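PDB 5J2L: protein design 2L4HC2_11, which is a computationally designed helical hairpin that pairs with a second copy of itself, its partner choice probably set by designed hydrogen-bond networks. Local coordinates for residues Glu7-Leu18 against Ile70-Arg81. Sequence-based numbering, arbitrary orientation.
Sequences EDYKLREAQREL and IIEELEKIIRKR
Glu7 OE1 and Asp8 OD1 both lie at the edge of the Arg81 guanidinium, close to its plane, while Leu11 CD1 comes up to the same group obliquely, 3.6 Å from Arg81 NH1. Arg81 grips Glu7 side-on: NE and NH2 each stand 2.7 Å from Glu7 OE1, reaching it from the same face of a carboxylate turned 50° from the guanidinium. Both N-H bonds are bent; the two nitrogens share one oxygen and the planes are turned apart, so this is not the flat, two-oxygen fork. Asp8 adds a straighter but weak bond from Arg81 NH2, with its carboxylate nearly perpendicular to the guanidinium. The other oxygen, Glu7 OE2, rests against the aliphatic part of Lys80, 3.4 Å from CD. Glu7 runs extended beyond CG (chi2 -178°), which carries its carboxylate across the gap to Ile77 CG2. Replacing Glu7 with alanine would probably leave Arg81 with only the weak Asp8 bond within this contact and its guanidinium less firmly held, though NH1 would keep its partner in the second subunit: a salt bridge to OXT, the terminal carboxylate, of Arg81 there.

Inward from this polar end the antiparallel segments 7-18 and 70-80, whose axes approach to 10.6 Å at 157°, close over apolar side chains. Leu11 CD2 touches both Ile77 CD1 (3.7 Å) and Leu74 CD2. Further along, Ile70 points its CD1 between Glu17 CG and Leu18 CD2, with its CG2 branch toward the small Ala14. Ile78 of the second subunit packs on Ala14 and Leu18, making this one helix pair of a dimeric four-helix bundle. The chemistry thus divides in two: greasy contacts join the hairpin's helices inside, while charges tie its chain ends together at the exposed end, where Arg81 is poorly ordered and the clamp is likely to be mobile.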
loop_
_atom_site.group_PDB
_atom_site.type_symbol
_atom_site.label_atom_id
_atom_site.label_comp_id
_atom_site.label_asym_id
_atom_site.label_seq_id
_atom_site.Cartn_x
_atom_site.Cartn_y
_atom_site.Cartn_z
ATOM N N GLU A 7 -17.793 -15.048 -17.262
ATOM C CA GLU A 7 -17.576 -14.710 -15.863
ATOM C C GLU A 7 -16.485 -15.559 -15.258
ATOM O O GLU A 7 -15.639 -15.032 -14.538
ATOM C CB GLU A 7 -18.842 -14.853 -15.033
ATOM C CG GLU A 7 -19.908 -13.805 -15.302
ATOM C CD GLU A 7 -21.103 -13.985 -14.415
ATOM O OE1 GLU A 7 -21.228 -15.036 -13.822
ATOM O OE2 GLU A 7 -21.885 -13.068 -14.313
ATOM N N ASP A 8 -16.497 -16.863 -15.555
ATOM C CA ASP A 8 -15.488 -17.768 -15.012
ATOM C C ASP A 8 -14.132 -17.326 -15.519
ATOM O O ASP A 8 -13.137 -17.377 -14.792
ATOM C CB ASP A 8 -15.789 -19.225 -15.365
ATOM C CG ASP A 8 -17.010 -19.769 -14.617
ATOM O OD1 ASP A 8 -17.451 -19.138 -13.677
ATOM O OD2 ASP A 8 -17.494 -20.808 -15.000
ATOM N N TYR A 9 -14.115 -16.866 -16.770
ATOM C CA TYR A 9 -12.921 -16.318 -17.381
ATOM C C TYR A 9 -12.429 -15.098 -16.606
ATOM O O TYR A 9 -11.245 -15.013 -16.288
ATOM C CB TYR A 9 -13.176 -15.929 -18.837
ATOM C CG TYR A 9 -12.030 -15.156 -19.437
ATOM C CD1 TYR A 9 -10.936 -15.806 -19.994
ATOM C CD2 TYR A 9 -12.065 -13.768 -19.406
ATOM C CE1 TYR A 9 -9.890 -15.068 -20.529
ATOM C CE2 TYR A 9 -11.024 -13.030 -19.933
ATOM C CZ TYR A 9 -9.940 -13.678 -20.497
ATOM O OH TYR A 9 -8.909 -12.949 -21.031
ATOM N N LYS A 10 -13.335 -14.162 -16.336
ATOM C CA LYS A 10 -12.987 -12.918 -15.660
ATOM C C LYS A 10 -12.563 -13.185 -14.215
ATOM O O LYS A 10 -11.702 -12.491 -13.686
ATOM C CB LYS A 10 -14.160 -11.930 -15.735
ATOM C CG LYS A 10 -14.502 -11.476 -17.158
ATOM C CD LYS A 10 -13.359 -10.691 -17.802
ATOM C CE LYS A 10 -13.300 -9.239 -17.318
ATOM N NZ LYS A 10 -12.101 -8.513 -17.864
ATOM N N LEU A 11 -13.146 -14.205 -13.595
ATOM C CA LEU A 11 -12.777 -14.587 -12.250
ATOM C C LEU A 11 -11.353 -15.131 -12.254
ATOM O O LEU A 11 -10.563 -14.797 -11.373
ATOM C CB LEU A 11 -13.770 -15.610 -11.700
ATOM C CG LEU A 11 -15.186 -15.077 -11.420
ATOM C CD1 LEU A 11 -16.114 -16.247 -11.114
ATOM C CD2 LEU A 11 -15.137 -14.117 -10.236
ATOM N N ARG A 12 -11.003 -15.932 -13.271
ATOM C CA ARG A 12 -9.628 -16.430 -13.362
ATOM C C ARG A 12 -8.672 -15.268 -13.573
ATOM O O ARG A 12 -7.605 -15.231 -12.961
ATOM C CB ARG A 12 -9.468 -17.476 -14.452
ATOM C CG ARG A 12 -10.099 -18.816 -14.104
ATOM C CD ARG A 12 -9.683 -19.913 -15.029
ATOM N NE ARG A 12 -10.143 -19.680 -16.381
ATOM C CZ ARG A 12 -11.372 -20.002 -16.816
ATOM N NH1 ARG A 12 -12.233 -20.551 -15.986
ATOM N NH2 ARG A 12 -11.709 -19.761 -18.067
ATOM N N GLU A 13 -9.075 -14.308 -14.405
ATOM C CA GLU A 13 -8.292 -13.101 -14.636
ATOM C C GLU A 13 -8.006 -12.368 -13.315
ATOM O O GLU A 13 -6.864 -12.009 -13.035
ATOM C CB GLU A 13 -9.009 -12.156 -15.591
ATOM C CG GLU A 13 -8.250 -10.871 -15.871
ATOM C CD GLU A 13 -9.013 -9.924 -16.761
ATOM O OE1 GLU A 13 -10.170 -10.171 -16.987
ATOM O OE2 GLU A 13 -8.444 -8.960 -17.221
ATOM N N ALA A 14 -9.051 -12.135 -12.532
ATOM C CA ALA A 14 -8.910 -11.426 -11.258
ATOM C C ALA A 14 -8.004 -12.193 -10.307
ATOM O O ALA A 14 -7.172 -11.585 -9.635
ATOM C CB ALA A 14 -10.266 -11.186 -10.634
ATOM N N GLN A 15 -8.161 -13.513 -10.248
ATOM C CA GLN A 15 -7.317 -14.309 -9.380
ATOM C C GLN A 15 -5.869 -14.236 -9.808
ATOM O O GLN A 15 -4.985 -14.166 -8.956
ATOM C CB GLN A 15 -7.765 -15.768 -9.303
ATOM C CG GLN A 15 -6.864 -16.607 -8.385
ATOM C CD GLN A 15 -6.845 -16.131 -6.926
ATOM O OE1 GLN A 15 -7.898 -15.976 -6.295
ATOM N NE2 GLN A 15 -5.642 -15.899 -6.388
ATOM N N ARG A 16 -5.617 -14.248 -11.116
ATOM C CA ARG A 16 -4.249 -14.127 -11.577
ATOM C C ARG A 16 -3.691 -12.786 -11.132
ATOM O O ARG A 16 -2.564 -12.701 -10.632
ATOM C CB ARG A 16 -4.157 -14.297 -13.080
ATOM C CG ARG A 16 -4.457 -15.706 -13.547
ATOM C CD ARG A 16 -4.203 -15.888 -14.996
ATOM N NE ARG A 16 -4.711 -17.169 -15.461
ATOM C CZ ARG A 16 -5.872 -17.329 -16.128
ATOM N NH1 ARG A 16 -6.608 -16.276 -16.409
ATOM N NH2 ARG A 16 -6.271 -18.531 -16.510
ATOM N N GLU A 17 -4.506 -11.740 -11.259
ATOM C CA GLU A 17 -4.057 -10.418 -10.841
ATOM C C GLU A 17 -3.812 -10.343 -9.326
ATOM O O GLU A 17 -2.886 -9.654 -8.888
ATOM C CB GLU A 17 -5.024 -9.338 -11.272
ATOM C CG GLU A 17 -4.542 -7.948 -10.878
ATOM C CD GLU A 17 -3.272 -7.543 -11.578
ATOM O OE1 GLU A 17 -3.120 -7.884 -12.729
ATOM O OE2 GLU A 17 -2.442 -6.907 -10.964
ATOM N N LEU A 18 -4.647 -11.027 -8.539
ATOM C CA LEU A 18 -4.485 -11.049 -7.088
ATOM C C LEU A 18 -3.206 -11.790 -6.688
ATOM O O LEU A 18 -2.532 -11.383 -5.742
ATOM C CB LEU A 18 -5.720 -11.648 -6.419
ATOM C CG LEU A 18 -6.966 -10.769 -6.487
ATOM C CD1 LEU A 18 -8.162 -11.532 -5.958
ATOM C CD2 LEU A 18 -6.742 -9.501 -5.665
ATOM N N ILE A 70 -10.136 -4.440 -9.740
ATOM C CA ILE A 70 -10.592 -5.789 -9.480
ATOM C C ILE A 70 -11.940 -5.741 -8.815
ATOM O O ILE A 70 -12.853 -6.457 -9.216
ATOM C CB ILE A 70 -9.574 -6.572 -8.612
ATOM C CG1 ILE A 70 -8.300 -6.830 -9.415
ATOM C CG2 ILE A 70 -10.191 -7.875 -8.109
ATOM C CD1 ILE A 70 -7.145 -7.326 -8.580
ATOM N N ILE A 71 -12.072 -4.884 -7.815
ATOM C CA ILE A 71 -13.335 -4.762 -7.115
ATOM C C ILE A 71 -14.458 -4.376 -8.063
ATOM O O ILE A 71 -15.537 -4.963 -7.998
ATOM C CB ILE A 71 -13.226 -3.779 -5.945
ATOM C CG1 ILE A 71 -12.330 -4.404 -4.856
ATOM C CG2 ILE A 71 -14.612 -3.436 -5.422
ATOM C CD1 ILE A 71 -11.912 -3.436 -3.778
ATOM N N GLU A 72 -14.205 -3.420 -8.948
ATOM C CA GLU A 72 -15.231 -2.986 -9.890
ATOM C C GLU A 72 -15.682 -4.135 -10.786
ATOM O O GLU A 72 -16.880 -4.299 -11.032
ATOM C CB GLU A 72 -14.740 -1.810 -10.724
ATOM C CG GLU A 72 -14.567 -0.529 -9.919
ATOM C CD GLU A 72 -14.082 0.637 -10.738
ATOM O OE1 GLU A 72 -14.045 0.524 -11.941
ATOM O OE2 GLU A 72 -13.751 1.644 -10.156
ATOM N N GLU A 73 -14.736 -4.945 -11.248
ATOM C CA GLU A 73 -15.097 -6.070 -12.090
ATOM C C GLU A 73 -15.834 -7.151 -11.283
ATOM O O GLU A 73 -16.797 -7.743 -11.783
ATOM C CB GLU A 73 -13.857 -6.601 -12.814
ATOM C CG GLU A 73 -13.304 -5.660 -13.898
ATOM C CD GLU A 73 -14.256 -5.439 -15.078
ATOM O OE1 GLU A 73 -14.916 -6.382 -15.446
ATOM O OE2 GLU A 73 -14.303 -4.350 -15.632
ATOM N N LEU A 74 -15.437 -7.375 -10.028
ATOM C CA LEU A 74 -16.172 -8.317 -9.194
ATOM C C LEU A 74 -17.571 -7.781 -8.919
ATOM O O LEU A 74 -18.516 -8.554 -8.789
ATOM C CB LEU A 74 -15.450 -8.627 -7.875
ATOM C CG LEU A 74 -14.166 -9.460 -7.977
ATOM C CD1 LEU A 74 -13.516 -9.558 -6.597
ATOM C CD2 LEU A 74 -14.515 -10.842 -8.499
ATOM N N GLU A 75 -17.700 -6.453 -8.847
ATOM C CA GLU A 75 -19.004 -5.817 -8.669
ATOM C C GLU A 75 -19.935 -6.242 -9.776
ATOM O O GLU A 75 -21.075 -6.627 -9.530
ATOM C CB GLU A 75 -18.905 -4.288 -8.668
ATOM C CG GLU A 75 -20.267 -3.595 -8.592
ATOM C CD GLU A 75 -20.206 -2.079 -8.696
ATOM O OE1 GLU A 75 -19.147 -1.514 -8.500
ATOM O OE2 GLU A 75 -21.227 -1.491 -9.009
ATOM N N LYS A 76 -19.444 -6.151 -11.003
ATOM C CA LYS A 76 -20.228 -6.475 -12.179
ATOM C C LYS A 76 -20.683 -7.935 -12.132
ATOM O O LYS A 76 -21.835 -8.249 -12.437
ATOM C CB LYS A 76 -19.400 -6.181 -13.418
ATOM C CG LYS A 76 -19.129 -4.702 -13.618
ATOM C CD LYS A 76 -18.214 -4.459 -14.802
ATOM C CE LYS A 76 -17.765 -3.005 -14.845
ATOM N NZ LYS A 76 -16.770 -2.754 -15.922
ATOM N N ILE A 77 -19.773 -8.816 -11.726
ATOM C CA ILE A 77 -20.087 -10.240 -11.661
ATOM C C ILE A 77 -21.095 -10.537 -10.545
ATOM O O ILE A 77 -22.138 -11.147 -10.786
ATOM C CB ILE A 77 -18.814 -11.069 -11.441
ATOM C CG1 ILE A 77 -17.897 -10.957 -12.660
ATOM C CG2 ILE A 77 -19.192 -12.524 -11.199
ATOM C CD1 ILE A 77 -16.500 -11.503 -12.424
ATOM N N ILE A 78 -20.769 -10.104 -9.330
ATOM C CA ILE A 78 -21.613 -10.302 -8.160
ATOM C C ILE A 78 -22.972 -9.647 -8.353
ATOM O O ILE A 78 -23.993 -10.228 -7.994
ATOM C CB ILE A 78 -20.882 -9.826 -6.880
ATOM C CG1 ILE A 78 -19.734 -10.814 -6.592
ATOM C CG2 ILE A 78 -21.824 -9.701 -5.690
ATOM C CD1 ILE A 78 -18.769 -10.355 -5.522
ATOM N N ARG A 79 -22.994 -8.457 -8.937
ATOM C CA ARG A 79 -24.255 -7.814 -9.286
ATOM C C ARG A 79 -25.108 -8.823 -10.035
ATOM O O ARG A 79 -26.277 -9.043 -9.694
ATOM C CB ARG A 79 -24.024 -6.581 -10.142
ATOM C CG ARG A 79 -25.274 -5.844 -10.589
ATOM C CD ARG A 79 -24.940 -4.717 -11.511
ATOM N NE ARG A 79 -24.188 -3.650 -10.851
ATOM C CZ ARG A 79 -24.735 -2.612 -10.179
ATOM N NH1 ARG A 79 -26.047 -2.496 -10.090
ATOM N NH2 ARG A 79 -23.949 -1.707 -9.607
ATOM N N LYS A 80 -24.512 -9.441 -11.054
ATOM C CA LYS A 80 -25.167 -10.460 -11.862
ATOM C C LYS A 80 -25.464 -11.715 -11.043
ATOM O O LYS A 80 -26.405 -12.449 -11.348
ATOM C CB LYS A 80 -24.303 -10.808 -13.073
ATOM C CG LYS A 80 -24.196 -9.688 -14.088
ATOM C CD LYS A 80 -23.309 -10.080 -15.258
ATOM C CE LYS A 80 -23.217 -8.949 -16.282
ATOM N NZ LYS A 80 -22.363 -9.322 -17.446
ATOM N N ARG A 81 -24.658 -11.955 -10.005
ATOM C CA ARG A 81 -24.841 -13.125 -9.147
ATOM C C ARG A 81 -25.444 -12.717 -7.790
ATOM O O ARG A 81 -26.531 -12.130 -7.742
ATOM C CB ARG A 81 -23.509 -13.864 -8.951
ATOM C CG ARG A 81 -22.896 -14.435 -10.238
ATOM C CD ARG A 81 -21.629 -15.206 -9.996
ATOM N NE ARG A 81 -21.059 -15.694 -11.250
ATOM C CZ ARG A 81 -20.057 -16.595 -11.386
ATOM N NH1 ARG A 81 -19.482 -17.153 -10.338
ATOM N NH2 ARG A 81 -19.654 -16.913 -12.607
ATOM O OXT ARG A 81 -24.987 -13.219 -6.761
#